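PDB 4E4U: mandalate racemase/muconate lactonizing enzyme from Unidentified, which probably acts as an isomerase of the mandelate racemase/muconate lactonizing enzyme family, though its substrate is not established. Local coordinates for residues 35-40 / 313-318; 7-12 / 25-30; 101-106 / 364-369. One frame throughout, in Å; residues are numbered along the deposited sequence.

How the contacts relate
From the N terminus, contact 2 closes first. It pairs 7-12 with 25-30 in a hairpin of the N-terminal domain and is complete before the other two contacts open. Contact 1 starts on the next strand, 35-40, which hydrogen-bonds to strand 22-30 in the same antiparallel sheet. Contact 3 starts later, on helix 88-109. The chain then runs through the barrel. Residues 313-318 close contact 1 and residues 364-369 close contact 3, so these two long loops cross. Both tie the N-terminal domain to the C-terminal barrel domain. They also meet directly, because Asp103 OD2 of contact 3 probably accepts a hydrogen bond from Val37 N of contact 1.

Contact 1: residues 35-40 / 313-318; sequences EGVGEI and GPVGAA
Glu39 carries its CG trans to the backbone N (chi1 -177°), and the rest of the chain is extended. This sends the carboxylate from strand 35-40 to the first turn of helix 314-325. Val315 turns CG1 away from its own backbone N in the same sense (chi1 173°), and that methyl lies against the strand. Strand 35-40 and the helical residues 314-318 run nearly at right angles (103°).

Each oxygen of Glu39 accepts a backbone hydrogen bond. OE2 accepts from Gly313 N at 2.7 Å through its syn lone pair. OE1 accepts from Gly316 N at 2.8 Å. That donor comes from the anti side and lies out of the carboxylate plane. Bonds on both oxygens should limit rotation of the carboxylate. Glu39 CB also rests 3.6 Å from Gly316 N, so the side chain fits closely against the bare backbone of these two glycines. Asn312 adds a weak hydrogen bond to OE2, and Phe25 and Trp23 of strand 22-30 touch the same side chain.

Beside this polar grip is an apolar one. Val315 CG1 sits against the backbone of Gly38, 3.5 Å from its C. The same methyl meets Val37 CG1 at 4.1 Å, and the CG2 methyls of the two valines are also in contact. All the touching residues are buried.

Gly313 is the N-cap residue, so Glu39 binds the amino end of the helix from a distant part of the chain. The helix dipole probably favours the carboxylate there. The arrangement joins the sheet of the N-terminal domain to a helix that follows a barrel strand, consistent with the two-domain fold of the enolase superfamily.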
ATOM      1  N   GLU A  35     -29.113 -44.089  -2.083  1.00 20.10           N
ATOM      2  CA  GLU A  35     -29.351 -43.214  -0.941  1.00 20.17           C
ATOM      3  C   GLU A  35     -28.089 -42.459  -0.582  1.00 17.37           C
ATOM      4  O   GLU A  35     -26.999 -43.032  -0.595  1.00 17.82           O
ATOM      5  CB  GLU A  35     -29.768 -44.028   0.282  1.00 23.86           C
ATOM      6  CG  GLU A  35     -31.124 -44.690   0.203  1.00 29.20           C
ATOM      7  CD  GLU A  35     -31.651 -45.031   1.582  1.00 33.73           C
ATOM      8  OE1 GLU A  35     -30.877 -45.581   2.397  1.00 35.57           O
ATOM      9  OE2 GLU A  35     -32.832 -44.726   1.855  1.00 35.96           O
ATOM     10  N   GLY A  36     -28.234 -41.180  -0.246  1.00 15.26           N
ATOM     11  CA  GLY A  36     -27.117 -40.400   0.260  1.00 15.62           C
ATOM     12  C   GLY A  36     -27.501 -39.690   1.542  1.00 14.68           C
ATOM     13  O   GLY A  36     -28.659 -39.318   1.723  1.00 15.04           O
ATOM     14  N   VAL A  37     -26.534 -39.497   2.435  1.00 13.80           N
ATOM     15  CA  VAL A  37     -26.797 -38.813   3.695  1.00 13.86           C
ATOM     16  C   VAL A  37     -25.870 -37.607   3.856  1.00 13.82           C
ATOM     17  O   VAL A  37     -24.739 -37.617   3.374  1.00 14.00           O
ATOM     18  CB  VAL A  37     -26.684 -39.786   4.896  1.00 14.69           C
ATOM     19  CG1 VAL A  37     -25.247 -40.265   5.078  1.00 15.66           C
ATOM     20  CG2 VAL A  37     -27.226 -39.150   6.176  1.00 15.38           C
ATOM     21  N   GLY A  38     -26.371 -36.560   4.507  1.00 12.41           N
ATOM     22  CA  GLY A  38     -25.587 -35.365   4.752  1.00 12.77           C
ATOM     23  C   GLY A  38     -25.944 -34.745   6.085  1.00 12.31           C
ATOM     24  O   GLY A  38     -26.909 -35.162   6.747  1.00 13.38           O
ATOM     25  N   GLU A  39     -25.160 -33.752   6.490  1.00 11.89           N
ATOM     26  CA  GLU A  39     -25.376 -33.056   7.748  1.00 12.24           C
ATOM     27  C   GLU A  39     -25.282 -31.557   7.510  1.00 12.04           C
ATOM     28  O   GLU A  39     -24.478 -31.098   6.693  1.00 12.02           O
ATOM     29  CB  GLU A  39     -24.365 -33.494   8.816  1.00 13.24           C
ATOM     30  CG  GLU A  39     -24.617 -32.831  10.164  1.00 14.39           C
ATOM     31  CD  GLU A  39     -23.902 -33.481  11.333  1.00 14.47           C
ATOM     32  OE1 GLU A  39     -23.189 -34.497  11.155  1.00 14.87           O
ATOM     33  OE2 GLU A  39     -24.069 -32.959  12.459  1.00 15.34           O
ATOM     34  N   ILE A  40     -26.125 -30.812   8.219  1.00 11.68           N
ATOM     35  CA  ILE A  40     -26.210 -29.368   8.113  1.00 10.98           C
ATOM     36  C   ILE A  40     -25.723 -28.732   9.409  1.00 11.31           C
ATOM     37  O   ILE A  40     -26.151 -29.133  10.491  1.00 12.52           O
ATOM     38  CB  ILE A  40     -27.670 -28.958   7.847  1.00 11.31           C
ATOM     39  CG1 ILE A  40     -28.090 -29.440   6.457  1.00 12.14           C
ATOM     40  CG2 ILE A  40     -27.873 -27.455   8.021  1.00 12.66           C
ATOM     41  CD1 ILE A  40     -29.565 -29.330   6.161  1.00 13.11           C
ATOM     42  N   GLY A 313     -22.373 -33.972  14.325  1.00 13.62           N
ATOM     43  CA  GLY A 313     -22.514 -35.417  14.241  1.00 13.86           C
ATOM     44  C   GLY A 313     -21.486 -36.132  13.379  1.00 13.65           C
ATOM     45  O   GLY A 313     -20.597 -35.512  12.787  1.00 13.80           O
ATOM     46  N   PRO A 314     -21.607 -37.461  13.299  1.00 13.60           N
ATOM     47  CA  PRO A 314     -20.611 -38.258  12.582  1.00 14.03           C
ATOM     48  C   PRO A 314     -20.761 -38.202  11.066  1.00 13.72           C
ATOM     49  O   PRO A 314     -19.851 -38.620  10.360  1.00 14.30           O
ATOM     50  CB  PRO A 314     -20.872 -39.680  13.092  1.00 14.32           C
ATOM     51  CG  PRO A 314     -22.324 -39.670  13.430  1.00 15.25           C
ATOM     52  CD  PRO A 314     -22.590 -38.307  13.996  1.00 14.76           C
ATOM     53  N   VAL A 315     -21.883 -37.697  10.562  1.00 13.30           N
ATOM     54  CA  VAL A 315     -22.037 -37.581   9.113  1.00 12.99           C
ATOM     55  C   VAL A 315     -21.191 -36.414   8.596  1.00 12.97           C
ATOM     56  O   VAL A 315     -20.431 -36.564   7.636  1.00 12.99           O
ATOM     57  CB  VAL A 315     -23.516 -37.456   8.693  1.00 13.27           C
ATOM     58  CG1 VAL A 315     -23.625 -37.163   7.202  1.00 14.04           C
ATOM     59  CG2 VAL A 315     -24.282 -38.737   9.056  1.00 14.15           C
ATOM     60  N   GLY A 316     -21.303 -35.257   9.238  1.00 13.02           N
ATOM     61  CA  GLY A 316     -20.421 -34.148   8.924  1.00 13.14           C
ATOM     62  C   GLY A 316     -18.964 -34.520   9.151  1.00 12.92           C
ATOM     63  O   GLY A 316     -18.091 -34.119   8.382  1.00 12.68           O
ATOM     64  N   ALA A 317     -18.691 -35.295  10.199  1.00 12.20           N
ATOM     65  CA  ALA A 317     -17.323 -35.755  10.444  1.00 12.47           C
ATOM     66  C   ALA A 317     -16.827 -36.630   9.293  1.00 12.15           C
ATOM     67  O   ALA A 317     -15.698 -36.459   8.812  1.00 12.41           O
ATOM     68  CB  ALA A 317     -17.232 -36.499  11.764  1.00 13.77           C
ATOM     69  N   ALA A 318     -17.675 -37.550   8.839  1.00 12.29           N
ATOM     70  CA  ALA A 318     -17.313 -38.403   7.711  1.00 12.57           C
ATOM     71  C   ALA A 318     -16.973 -37.580   6.470  1.00 11.74           C
ATOM     72  O   ALA A 318     -15.982 -37.853   5.794  1.00 12.76           O
ATOM     73  CB  ALA A 318     -18.413 -39.405   7.413  1.00 13.90           C
TER

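Contact 2: residues 7-12 / 25-30; sequences ETHIVA and FVKLKT
Glu7, His9, Phe25 and Lys27 project from one face of an antiparallel beta hairpin, made by strands 3-12 and 22-30 of the N-terminal domain. Thr8 and Val26 project from the other face. They lie side by side, with Thr8 OG1 4.0 Å from Val26 CG1, and helix 47-61 packs over both.

Glu7 with Lys27 and His9 with Phe25 are hydrogen-bonded pairs, each joined by two backbone bonds. Thr8 with Val26 is the non-hydrogen-bonded pair between them. Beyond His9, Val11 meets the edge of the Phe25 ring, with Val11 CG2 3.8 Å from Phe25 CE2.

On the first face, His9 NE2 donates to Glu7 OE1 at 2.8 Å. The oxygen lies in the plane of the imidazole, at its edge, and the bond holds the ring toward Glu7. The Lys27 and His9 side chains meet at a slant, Lys27 CD 4.1 Å from His9 CD2. The lysine chain bends at chi3 (65°), and the amino group ends near Glu7 without forming a salt bridge. Met372 of helix 372-377 packs on both His9 and Lys27. A water bridges the gap between Glu7 and Lys27: it donates to Glu7 OE1 at 2.7 Å and accepts from Lys27 NZ at 2.7 Å.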
ATOM      1  N   GLU A   7     -35.563 -36.728   3.204  1.00 16.28           N
ATOM      2  CA  GLU A   7     -36.029 -36.853   4.582  1.00 17.87           C
ATOM      3  C   GLU A   7     -35.095 -36.049   5.466  1.00 16.42           C
ATOM      4  O   GLU A   7     -33.873 -36.122   5.305  1.00 17.69           O
ATOM      5  CB  GLU A   7     -35.970 -38.302   5.060  1.00 21.60           C
ATOM      6  CG  GLU A   7     -36.876 -39.281   4.355  1.00 25.53           C
ATOM      7  CD  GLU A   7     -36.682 -40.698   4.885  1.00 28.67           C
ATOM      8  OE1 GLU A   7     -35.892 -40.879   5.839  1.00 29.66           O
ATOM      9  OE2 GLU A   7     -37.311 -41.632   4.349  1.00 30.88           O
ATOM     10  N   THR A   8     -35.660 -35.308   6.414  1.00 15.20           N
ATOM     11  CA  THR A   8     -34.865 -34.577   7.394  1.00 15.59           C
ATOM     12  C   THR A   8     -35.020 -35.225   8.761  1.00 16.44           C
ATOM     13  O   THR A   8     -36.136 -35.522   9.191  1.00 17.64           O
ATOM     14  CB  THR A   8     -35.310 -33.114   7.473  1.00 17.58           C
ATOM     15  OG1 THR A   8     -35.081 -32.492   6.205  1.00 18.62           O
ATOM     16  CG2 THR A   8     -34.537 -32.364   8.556  1.00 19.19           C
ATOM     17  N   HIS A   9     -33.900 -35.457   9.433  1.00 15.65           N
ATOM     18  CA  HIS A   9     -33.911 -36.050  10.760  1.00 16.31           C
ATOM     19  C   HIS A   9     -33.076 -35.192  11.691  1.00 15.86           C
ATOM     20  O   HIS A   9     -31.855 -35.126  11.548  1.00 16.42           O
ATOM     21  CB  HIS A   9     -33.358 -37.476  10.715  1.00 18.18           C
ATOM     22  CG  HIS A   9     -34.148 -38.392   9.837  1.00 19.63           C
ATOM     23  ND1 HIS A   9     -35.307 -39.007  10.258  1.00 21.55           N
ATOM     24  CD2 HIS A   9     -33.958 -38.787   8.555  1.00 20.84           C
ATOM     25  CE1 HIS A   9     -35.799 -39.737   9.274  1.00 21.93           C
ATOM     26  NE2 HIS A   9     -34.996 -39.620   8.228  1.00 21.81           N
ATOM     27  N   ILE A  10     -33.742 -34.515  12.621  1.00 16.07           N
ATOM     28  CA  ILE A  10     -33.056 -33.671  13.590  1.00 15.95           C
ATOM     29  C   ILE A  10     -33.006 -34.420  14.916  1.00 16.32           C
ATOM     30  O   ILE A  10     -34.006 -34.531  15.628  1.00 18.27           O
ATOM     31  CB  ILE A  10     -33.711 -32.279  13.722  1.00 17.06           C
ATOM     32  CG1 ILE A  10     -33.687 -31.568  12.363  1.00 17.38           C
ATOM     33  CG2 ILE A  10     -32.984 -31.451  14.779  1.00 17.75           C
ATOM     34  CD1 ILE A  10     -34.302 -30.180  12.355  1.00 18.52           C
ATOM     35  N   VAL A  11     -31.832 -34.963  15.215  1.00 16.03           N
ATOM     36  CA  VAL A  11     -31.647 -35.883  16.325  1.00 16.42           C
ATOM     37  C   VAL A  11     -31.239 -35.145  17.593  1.00 16.34           C
ATOM     38  O   VAL A  11     -30.330 -34.316  17.570  1.00 16.53           O
ATOM     39  CB  VAL A  11     -30.551 -36.902  15.961  1.00 18.95           C
ATOM     40  CG1 VAL A  11     -30.250 -37.822  17.122  1.00 20.64           C
ATOM     41  CG2 VAL A  11     -30.968 -37.705  14.729  1.00 20.02           C
ATOM     42  N   ALA A  12     -31.912 -35.450  18.697  1.00 16.30           N
ATOM     43  CA  ALA A  12     -31.551 -34.891  19.996  1.00 16.49           C
ATOM     44  C   ALA A  12     -30.340 -35.633  20.547  1.00 16.74           C
ATOM     45  O   ALA A  12     -30.377 -36.852  20.711  1.00 18.31           O
ATOM     46  CB  ALA A  12     -32.720 -35.010  20.965  1.00 17.28           C
ATOM     47  N   PHE A  25     -29.661 -33.988  10.116  1.00 13.67           N
ATOM     48  CA  PHE A  25     -29.301 -34.880   9.018  1.00 13.73           C
ATOM     49  C   PHE A  25     -30.308 -34.790   7.885  1.00 13.52           C
ATOM     50  O   PHE A  25     -31.501 -34.593   8.119  1.00 14.74           O
ATOM     51  CB  PHE A  25     -29.218 -36.337   9.493  1.00 14.49           C
ATOM     52  CG  PHE A  25     -28.221 -36.566  10.593  1.00 15.02           C
ATOM     53  CD1 PHE A  25     -26.870 -36.309  10.398  1.00 15.46           C
ATOM     54  CD2 PHE A  25     -28.633 -37.066  11.823  1.00 15.55           C
ATOM     55  CE1 PHE A  25     -25.952 -36.531  11.416  1.00 16.04           C
ATOM     56  CE2 PHE A  25     -27.723 -37.292  12.834  1.00 16.24           C
ATOM     57  CZ  PHE A  25     -26.381 -37.020  12.636  1.00 16.18           C
ATOM     58  N   VAL A  26     -29.826 -34.953   6.658  1.00 13.51           N
ATOM     59  CA  VAL A  26     -30.710 -35.084   5.507  1.00 13.73           C
ATOM     60  C   VAL A  26     -30.394 -36.378   4.764  1.00 14.07           C
ATOM     61  O   VAL A  26     -29.226 -36.771   4.646  1.00 15.02           O
ATOM     62  CB  VAL A  26     -30.590 -33.872   4.554  1.00 14.23           C
ATOM     63  CG1 VAL A  26     -31.170 -32.624   5.212  1.00 14.74           C
ATOM     64  CG2 VAL A  26     -29.137 -33.645   4.132  1.00 14.77           C
ATOM     65  N   LYS A  27     -31.440 -37.055   4.300  1.00 14.39           N
ATOM     66  CA  LYS A  27     -31.286 -38.261   3.493  1.00 15.35           C
ATOM     67  C   LYS A  27     -31.938 -38.049   2.135  1.00 15.21           C
ATOM     68  O   LYS A  27     -33.112 -37.685   2.052  1.00 16.49           O
ATOM     69  CB  LYS A  27     -31.882 -39.480   4.204  1.00 17.87           C
ATOM     70  CG  LYS A  27     -31.067 -39.943   5.404  1.00 20.19           C
ATOM     71  CD  LYS A  27     -31.690 -41.160   6.097  1.00 22.67           C
ATOM     72  CE  LYS A  27     -31.690 -42.397   5.205  1.00 24.02           C
ATOM     73  NZ  LYS A  27     -32.302 -43.576   5.866  1.00 25.64           N
ATOM     74  N   LEU A  28     -31.161 -38.248   1.073  1.00 15.03           N
ATOM     75  CA  LEU A  28     -31.658 -38.107  -0.290  1.00 15.09           C
ATOM     76  C   LEU A  28     -31.780 -39.465  -0.943  1.00 15.58           C
ATOM     77  O   LEU A  28     -30.968 -40.359  -0.690  1.00 16.32           O
ATOM     78  CB  LEU A  28     -30.693 -37.268  -1.123  1.00 14.83           C
ATOM     79  CG  LEU A  28     -30.358 -35.878  -0.596  1.00 15.76           C
ATOM     80  CD1 LEU A  28     -29.418 -35.173  -1.560  1.00 16.93           C
ATOM     81  CD2 LEU A  28     -31.639 -35.081  -0.397  1.00 17.22           C
ATOM     82  N   LYS A  29     -32.784 -39.629  -1.795  1.00 17.14           N
ATOM     83  CA  LYS A  29     -32.885 -40.844  -2.588  1.00 19.45           C
ATOM     84  C   LYS A  29     -33.014 -40.484  -4.061  1.00 18.35           C
ATOM     85  O   LYS A  29     -33.646 -39.480  -4.416  1.00 17.57           O
ATOM     86  CB  LYS A  29     -34.061 -41.715  -2.134  1.00 22.97           C
ATOM     87  CG  LYS A  29     -33.908 -43.188  -2.507  1.00 27.13           C
ATOM     88  CD  LYS A  29     -34.939 -44.063  -1.807  1.00 30.23           C
ATOM     89  CE  LYS A  29     -34.516 -45.531  -1.826  1.00 32.90           C
ATOM     90  NZ  LYS A  29     -35.578 -46.416  -2.377  1.00 34.91           N
ATOM     91  N   THR A  30     -32.388 -41.291  -4.910  1.00 19.20           N
ATOM     92  CA  THR A  30     -32.472 -41.100  -6.351  1.00 19.45           C
ATOM     93  C   THR A  30     -33.595 -41.935  -6.953  1.00 19.52           C
ATOM     94  O   THR A  30     -34.152 -42.822  -6.290  1.00 19.48           O
ATOM     95  CB  THR A  30     -31.176 -41.505  -7.051  1.00 19.76           C
ATOM     96  OG1 THR A  30     -30.988 -42.920  -6.917  1.00 20.84           O
ATOM     97  CG2 THR A  30     -29.980 -40.760  -6.462  1.00 20.50           C
TER
HETATM   98  O   HOH W   1     -34.898 -43.326   6.465  1.00 37.46           O

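Contact 3: residues 101-106 / 364-369; sequences CWDIIG and PGLGIE
A type II' beta turn, Pro364 to Gly367, meets helix 88-109 where the barrel domain packs on the N-terminal domain. Asp103 of the helix receives the turn. With chi1 at -162°, Asp103 swings its carboxylate away from its own N and toward the loop. OD1 accepts a nearly straight hydrogen bond from Leu366 N at 2.8 Å. The donor arrives on the anti side, 34° out of the carboxylate plane.

Leu366 lies roughly perpendicular to the Asp103 side chain, its CG 3.8 Å from Asp103 CB. Leu289 and Gln322 of two barrel helices also touch this leucine.

Glycines let the backbones come close. The CA atoms of Gly106 and Gly365 are 3.9 Å apart, and Gly365 takes a positive phi in the turn. Pro364 CB lies beside Gly106 O. Elsewhere on the helix, Leu116 of the second subunit packs on Trp102 and Ile105.

Asp103 OD2 also accepts from Val37 N, which ties the helix to strand 35-40. Waters extend the grip of Asp103 to Ile368. One water lies 2.7 Å from Asp103 OD1 and accepts from Ile368 N. Another donates to both Asp103 OD2, at 2.7 Å, and Ile368 O, at 2.8 Å.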
ATOM      1  N   CYS A 101     -25.288 -35.531  -1.963  1.00 11.61           N
ATOM      2  CA  CYS A 101     -25.075 -35.775  -3.389  1.00 11.74           C
ATOM      3  C   CYS A 101     -23.737 -36.468  -3.640  1.00 11.76           C
ATOM      4  O   CYS A 101     -23.676 -37.412  -4.421  1.00 12.25           O
ATOM      5  CB  CYS A 101     -25.178 -34.479  -4.208  1.00 12.08           C
ATOM      6  SG  CYS A 101     -26.858 -33.827  -4.330  1.00 13.84           S
ATOM      7  N   TRP A 102     -22.671 -36.018  -2.979  1.00 11.79           N
ATOM      8  CA  TRP A 102     -21.377 -36.692  -3.117  1.00 11.39           C
ATOM      9  C   TRP A 102     -21.423 -38.144  -2.642  1.00 11.86           C
ATOM     10  O   TRP A 102     -20.795 -39.017  -3.241  1.00 12.54           O
ATOM     11  CB  TRP A 102     -20.255 -35.925  -2.406  1.00 11.30           C
ATOM     12  CG  TRP A 102     -19.717 -34.788  -3.233  1.00 11.51           C
ATOM     13  CD1 TRP A 102     -19.952 -33.458  -3.052  1.00 11.72           C
ATOM     14  CD2 TRP A 102     -18.887 -34.900  -4.392  1.00 11.68           C
ATOM     15  NE1 TRP A 102     -19.297 -32.726  -4.017  1.00 12.02           N
ATOM     16  CE2 TRP A 102     -18.634 -33.588  -4.861  1.00 12.21           C
ATOM     17  CE3 TRP A 102     -18.307 -35.970  -5.085  1.00 12.45           C
ATOM     18  CZ2 TRP A 102     -17.839 -33.328  -5.977  1.00 13.17           C
ATOM     19  CZ3 TRP A 102     -17.523 -35.715  -6.195  1.00 14.07           C
ATOM     20  CH2 TRP A 102     -17.295 -34.405  -6.629  1.00 14.25           C
ATOM     21  N   ASP A 103     -22.151 -38.394  -1.558  1.00 12.19           N
ATOM     22  CA  ASP A 103     -22.346 -39.753  -1.063  1.00 12.25           C
ATOM     23  C   ASP A 103     -22.915 -40.618  -2.197  1.00 12.16           C
ATOM     24  O   ASP A 103     -22.428 -41.725  -2.455  1.00 13.35           O
ATOM     25  CB  ASP A 103     -23.297 -39.715   0.140  1.00 13.38           C
ATOM     26  CG  ASP A 103     -23.239 -40.971   0.993  1.00 13.94           C
ATOM     27  OD1 ASP A 103     -22.227 -41.710   0.965  1.00 14.35           O
ATOM     28  OD2 ASP A 103     -24.225 -41.215   1.720  1.00 14.72           O
ATOM     29  N   ILE A 104     -23.937 -40.103  -2.877  1.00 12.34           N
ATOM     30  CA  ILE A 104     -24.536 -40.775  -4.032  1.00 12.51           C
ATOM     31  C   ILE A 104     -23.577 -40.920  -5.223  1.00 12.84           C
ATOM     32  O   ILE A 104     -23.486 -41.991  -5.823  1.00 14.13           O
ATOM     33  CB  ILE A 104     -25.843 -40.058  -4.444  1.00 13.67           C
ATOM     34  CG1 ILE A 104     -26.922 -40.327  -3.396  1.00 14.87           C
ATOM     35  CG2 ILE A 104     -26.307 -40.494  -5.830  1.00 13.90           C
ATOM     36  CD1 ILE A 104     -28.055 -39.341  -3.439  1.00 15.25           C
ATOM     37  N   ILE A 105     -22.848 -39.855  -5.545  1.00 12.67           N
ATOM     38  CA  ILE A 105     -21.866 -39.898  -6.625  1.00 12.76           C
ATOM     39  C   ILE A 105     -20.846 -41.017  -6.372  1.00 12.64           C
ATOM     40  O   ILE A 105     -20.552 -41.817  -7.266  1.00 13.41           O
ATOM     41  CB  ILE A 105     -21.133 -38.533  -6.777  1.00 12.41           C
ATOM     42  CG1 ILE A 105     -22.102 -37.421  -7.202  1.00 13.11           C
ATOM     43  CG2 ILE A 105     -19.975 -38.636  -7.763  1.00 13.74           C
ATOM     44  CD1 ILE A 105     -21.469 -36.029  -7.162  1.00 13.15           C
ATOM     45  N   GLY A 106     -20.324 -41.078  -5.148  1.00 12.87           N
ATOM     46  CA  GLY A 106     -19.354 -42.098  -4.787  1.00 12.79           C
ATOM     47  C   GLY A 106     -19.941 -43.500  -4.837  1.00 13.72           C
ATOM     48  O   GLY A 106     -19.303 -44.445  -5.320  1.00 13.84           O
ATOM     49  N   PRO A 364     -17.507 -46.939  -0.393  1.00 16.46           N
ATOM     50  CA  PRO A 364     -17.930 -45.920  -1.364  1.00 16.26           C
ATOM     51  C   PRO A 364     -18.683 -44.756  -0.722  1.00 15.61           C
ATOM     52  O   PRO A 364     -19.300 -44.901   0.341  1.00 17.22           O
ATOM     53  CB  PRO A 364     -18.858 -46.696  -2.307  1.00 17.55           C
ATOM     54  CG  PRO A 364     -18.404 -48.125  -2.186  1.00 18.36           C
ATOM     55  CD  PRO A 364     -18.018 -48.277  -0.738  1.00 18.11           C
ATOM     56  N   GLY A 365     -18.625 -43.599  -1.371  1.00 13.87           N
ATOM     57  CA  GLY A 365     -19.328 -42.427  -0.881  1.00 13.80           C
ATOM     58  C   GLY A 365     -18.636 -41.806   0.315  1.00 13.28           C
ATOM     59  O   GLY A 365     -17.404 -41.738   0.366  1.00 13.63           O
ATOM     60  N   LEU A 366     -19.423 -41.362   1.291  1.00 13.41           N
ATOM     61  CA  LEU A 366     -18.861 -40.744   2.486  1.00 13.86           C
ATOM     62  C   LEU A 366     -18.373 -41.772   3.503  1.00 14.92           C
ATOM     63  O   LEU A 366     -17.737 -41.407   4.491  1.00 16.67           O
ATOM     64  CB  LEU A 366     -19.894 -39.838   3.154  1.00 14.14           C
ATOM     65  CG  LEU A 366     -20.415 -38.649   2.350  1.00 14.71           C
ATOM     66  CD1 LEU A 366     -21.487 -37.905   3.146  1.00 14.91           C
ATOM     67  CD2 LEU A 366     -19.288 -37.709   1.941  1.00 15.41           C
ATOM     68  N   GLY A 367     -18.671 -43.049   3.271  1.00 15.28           N
ATOM     69  CA  GLY A 367     -18.311 -44.088   4.224  1.00 16.66           C
ATOM     70  C   GLY A 367     -19.045 -43.970   5.551  1.00 17.64           C
ATOM     71  O   GLY A 367     -18.464 -44.218   6.614  1.00 19.98           O
ATOM     72  N   ILE A 368     -20.323 -43.600   5.494  1.00 16.51           N
ATOM     73  CA  ILE A 368     -21.113 -43.411   6.704  1.00 16.00           C
ATOM     74  C   ILE A 368     -22.585 -43.702   6.411  1.00 16.81           C
ATOM     75  O   ILE A 368     -23.048 -43.500   5.291  1.00 17.40           O
ATOM     76  CB  ILE A 368     -20.937 -41.968   7.267  1.00 16.14           C
ATOM     77  CG1 ILE A 368     -21.236 -41.908   8.765  1.00 16.49           C
ATOM     78  CG2 ILE A 368     -21.781 -40.967   6.512  1.00 16.33           C
ATOM     79  CD1 ILE A 368     -20.157 -42.546   9.606  1.00 17.06           C
ATOM     80  N   GLU A 369     -23.311 -44.201   7.407  1.00 17.17           N
ATOM     81  CA  GLU A 369     -24.733 -44.486   7.241  1.00 17.92           C
ATOM     82  C   GLU A 369     -25.421 -44.416   8.590  1.00 16.92           C
ATOM     83  O   GLU A 369     -24.951 -45.013   9.559  1.00 17.66           O
ATOM     84  CB  GLU A 369     -24.943 -45.875   6.624  1.00 19.83           C
ATOM     85  CG  GLU A 369     -26.408 -46.221   6.341  1.00 22.78           C
ATOM     86  CD  GLU A 369     -26.580 -47.560   5.643  1.00 26.83           C
ATOM     87  OE1 GLU A 369     -25.572 -48.266   5.431  1.00 28.67           O
ATOM     88  OE2 GLU A 369     -27.729 -47.909   5.309  1.00 29.22           O
TER
HETATM   89  O   HOH W   2     -24.905 -43.352   3.181  1.00 17.77           O
HETATM   90  O   HOH W   3     -21.450 -43.859   2.464  1.00 23.78           O